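Local coordinates for fibrinogen-binding protein (PDB 3T49), which probably blocks complement activation on the bacterial surface by binding C3b and inhibiting the C3 convertase, as a secreted staphylococcal virulence factor, at residues Asn17-Ala22 with Glu66-Ile71. Numbering follows the deposited sequence.
Sequences NVYALA and EIDEII
Tyr19 reaches from the short helix 16-22 to Ile67 and Asp68 on the long helix 50-72, illustrating how a single aromatic side chain can span two helices of the three-helix bundle of the SCIN family, whose first arm is here made of the short helices 5-13 and 16-22. The segment axes stay 11.1 Å apart and run in broadly the same direction, inclined at 40°, so the gap is bridged mainly by side chains. Tyr19 CB does not point straight at the partner helix, but a chi1 of -89°, well past the usual -60°, accompanies a ring that extends across to it. Its CD2 edge meets Ile67, lying 4.0 Å from Ile67 CG2, with CD1 of the same isoleucine almost as near; Ile34 of helix 28-47 touches both residues, and Tyr64 stacks on the Tyr19 ring. Farther out, Tyr19 OH lies 2.9 Å from Asp68 OD1, with OD2 only slightly farther away. The hydroxyl is placed to donate to the carboxylate, but its single proton has more than one acceptor within reach, so the bond to OD1 is not settled. Ring and carboxylate planes are turned 47° from each other, and OD1 sits at the ring edge, near its plane. Asp68 OD2 also hydrogen-bonds a glycerol, probably from the crystallisation liquor. One turn after Tyr19, Ala22 points toward helix 50-72, where Ile71 CD1 makes a looser apolar contact, 4.3 Å from Ala22 CB.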
ATOM      1  N   ASN A  17       5.705  -0.067  -5.581  1.00  9.61           N
ATOM      2  CA  ASN A  17       6.830   0.753  -6.050  1.00  9.73           C
ATOM      3  C   ASN A  17       6.427   1.743  -7.146  1.00  9.01           C
ATOM      4  O   ASN A  17       6.911   2.853  -7.215  1.00 10.89           O
ATOM      5  CB  ASN A  17       7.995  -0.133  -6.515  1.00 11.96           C
ATOM      6  CG  ASN A  17       8.642  -0.909  -5.375  1.00 17.17           C
ATOM      7  OD1 ASN A  17       8.929  -0.360  -4.323  1.00 20.28           O
ATOM      8  ND2 ASN A  17       8.847  -2.196  -5.581  1.00 20.56           N
ATOM      9  N   VAL A  18       5.512   1.315  -8.009  1.00  8.10           N
ATOM     10  CA  VAL A  18       4.950   2.171  -9.030  1.00  8.08           C
ATOM     11  C   VAL A  18       4.248   3.362  -8.357  1.00  6.14           C
ATOM     12  O   VAL A  18       4.441   4.525  -8.734  1.00  7.72           O
ATOM     13  CB  VAL A  18       3.978   1.366  -9.940  1.00  8.86           C
ATOM     14  CG1 VAL A  18       3.013   2.254 -10.664  1.00 10.20           C
ATOM     15  CG2 VAL A  18       4.778   0.538 -10.956  1.00 11.58           C
ATOM     16  N   TYR A  19       3.402   3.096  -7.364  1.00  7.42           N
ATOM     17  CA  TYR A  19       2.717   4.174  -6.692  1.00  7.24           C
ATOM     18  C   TYR A  19       3.699   5.070  -5.947  1.00  8.94           C
ATOM     19  O   TYR A  19       3.505   6.279  -5.936  1.00  9.33           O
ATOM     20  CB  TYR A  19       1.605   3.642  -5.751  1.00  7.85           C
ATOM     21  CG  TYR A  19       0.274   3.496  -6.449  1.00  7.47           C
ATOM     22  CD1 TYR A  19      -0.033   2.368  -7.189  1.00  9.68           C
ATOM     23  CD2 TYR A  19      -0.648   4.526  -6.428  1.00  6.83           C
ATOM     24  CE1 TYR A  19      -1.237   2.249  -7.874  1.00  9.29           C
ATOM     25  CE2 TYR A  19      -1.837   4.419  -7.109  1.00  9.68           C
ATOM     26  CZ  TYR A  19      -2.119   3.289  -7.820  1.00 10.83           C
ATOM     27  OH  TYR A  19      -3.318   3.162  -8.507  1.00 13.79           O
ATOM     28  N   ALA A  20       4.755   4.508  -5.372  1.00  8.04           N
ATOM     29  CA  ALA A  20       5.756   5.334  -4.682  1.00  9.81           C
ATOM     30  C   ALA A  20       6.453   6.269  -5.646  1.00 11.19           C
ATOM     31  O   ALA A  20       6.728   7.425  -5.299  1.00 11.80           O
ATOM     32  CB  ALA A  20       6.775   4.454  -3.937  1.00 11.16           C
ATOM     33  N   LEU A  21       6.734   5.808  -6.859  1.00  9.87           N
ATOM     34  CA  LEU A  21       7.320   6.688  -7.885  1.00  9.43           C
ATOM     35  C   LEU A  21       6.364   7.821  -8.249  1.00  9.52           C
ATOM     36  O   LEU A  21       6.760   9.011  -8.302  1.00 11.61           O
ATOM     37  CB  LEU A  21       7.709   5.902  -9.147  1.00 11.76           C
ATOM     38  CG  LEU A  21       8.929   5.009  -8.970  1.00 13.00           C
ATOM     39  CD1 LEU A  21       9.068   4.029 -10.094  1.00 14.55           C
ATOM     40  CD2 LEU A  21      10.211   5.854  -8.858  1.00 17.50           C
ATOM     41  N   ALA A  22       5.102   7.498  -8.523  1.00  9.45           N
ATOM     42  CA  ALA A  22       4.108   8.499  -8.839  1.00 10.99           C
ATOM     43  C   ALA A  22       3.957   9.517  -7.707  1.00 10.45           C
ATOM     44  O   ALA A  22       3.772  10.703  -7.946  1.00 10.63           O
ATOM     45  CB  ALA A  22       2.748   7.818  -9.113  1.00 10.99           C
ATOM     46  N   GLU A  66      -6.348   7.589  -2.906  1.00  9.04           N
ATOM     47  CA  GLU A  66      -6.029   9.002  -2.666  1.00  9.64           C
ATOM     48  C   GLU A  66      -5.092   9.546  -3.742  1.00  8.70           C
ATOM     49  O   GLU A  66      -5.303  10.657  -4.265  1.00  9.29           O
ATOM     50  CB  GLU A  66      -5.447   9.232  -1.270  1.00 11.94           C
ATOM     51  CG  GLU A  66      -6.513   9.139  -0.213  1.00 18.04           C
ATOM     52  CD  GLU A  66      -6.024   8.930   1.188  1.00 19.55           C
ATOM     53  OE1 GLU A  66      -4.881   8.509   1.382  1.00 19.79           O
ATOM     54  OE2 GLU A  66      -6.839   9.118   2.124  1.00 24.65           O
ATOM     55  N   ILE A  67      -4.070   8.778  -4.080  1.00  8.05           N
ATOM     56  CA  ILE A  67      -3.102   9.202  -5.075  1.00  8.44           C
ATOM     57  C   ILE A  67      -3.765   9.283  -6.436  1.00  8.43           C
ATOM     58  O   ILE A  67      -3.594  10.293  -7.150  1.00  8.86           O
ATOM     59  CB  ILE A  67      -1.897   8.261  -5.080  1.00  7.52           C
ATOM     60  CG1 ILE A  67      -1.077   8.465  -3.798  1.00  8.49           C
ATOM     61  CG2 ILE A  67      -1.049   8.497  -6.309  1.00  8.28           C
ATOM     62  CD1 ILE A  67      -0.053   7.364  -3.569  1.00  9.00           C
ATOM     63  N   ASP A  68      -4.544   8.285  -6.814  1.00  8.45           N
ATOM     64  CA  ASP A  68      -5.265   8.319  -8.071  1.00  8.50           C
ATOM     65  C   ASP A  68      -6.179   9.555  -8.153  1.00 10.83           C
ATOM     66  O   ASP A  68      -6.231  10.237  -9.185  1.00 10.80           O
ATOM     67  CB  ASP A  68      -6.143   7.075  -8.259  1.00 10.05           C
ATOM     68  CG  ASP A  68      -5.368   5.828  -8.593  1.00 11.77           C
ATOM     69  OD1 ASP A  68      -4.205   5.919  -8.973  1.00 13.67           O
ATOM     70  OD2 ASP A  68      -5.989   4.714  -8.531  1.00 13.20           O
ATOM     71  N   GLU A  69      -6.888   9.862  -7.086  1.00  9.99           N
ATOM     72  CA  GLU A  69      -7.838  10.964  -7.126  1.00 10.65           C
ATOM     73  C   GLU A  69      -7.133  12.301  -7.221  1.00  9.89           C
ATOM     74  O   GLU A  69      -7.608  13.173  -7.960  1.00 10.95           O
ATOM     75  CB  GLU A  69      -8.823  10.858  -5.967  1.00 12.88           C
ATOM     76  CG  GLU A  69      -9.812   9.696  -6.211  1.00 15.76           C
ATOM     77  CD  GLU A  69     -10.942   9.597  -5.230  1.00 22.63           C
ATOM     78  OE1 GLU A  69     -10.891  10.279  -4.201  1.00 33.46           O
ATOM     79  OE2 GLU A  69     -11.869   8.811  -5.525  1.00 30.76           O
ATOM     80  N   ILE A  70      -5.981  12.477  -6.593  1.00  8.96           N
ATOM     81  CA  ILE A  70      -5.268  13.752  -6.744  1.00  8.37           C
ATOM     82  C   ILE A  70      -4.747  13.878  -8.173  1.00  7.65           C
ATOM     83  O   ILE A  70      -4.870  14.942  -8.824  1.00 10.93           O
ATOM     84  CB  ILE A  70      -4.098  13.872  -5.775  1.00 10.09           C
ATOM     85  CG1 ILE A  70      -4.597  14.031  -4.343  1.00 13.84           C
ATOM     86  CG2 ILE A  70      -3.233  15.100  -6.102  1.00 12.99           C
ATOM     87  CD1 ILE A  70      -3.485  13.817  -3.302  1.00 16.28           C
ATOM     88  N   ILE A  71      -4.144  12.813  -8.684  1.00  8.76           N
ATOM     89  CA  ILE A  71      -3.480  12.865  -9.985  1.00  9.35           C
ATOM     90  C   ILE A  71      -4.507  12.959 -11.129  1.00  9.85           C
ATOM     91  O   ILE A  71      -4.240  13.605 -12.154  1.00 13.54           O
ATOM     92  CB  ILE A  71      -2.494  11.686 -10.084  1.00 11.09           C
ATOM     93  CG1 ILE A  71      -1.293  11.990  -9.174  1.00 15.13           C
ATOM     94  CG2 ILE A  71      -2.059  11.419 -11.536  1.00 11.94           C
ATOM     95  CD1 ILE A  71      -0.287  10.890  -9.064  1.00 18.03           C
TER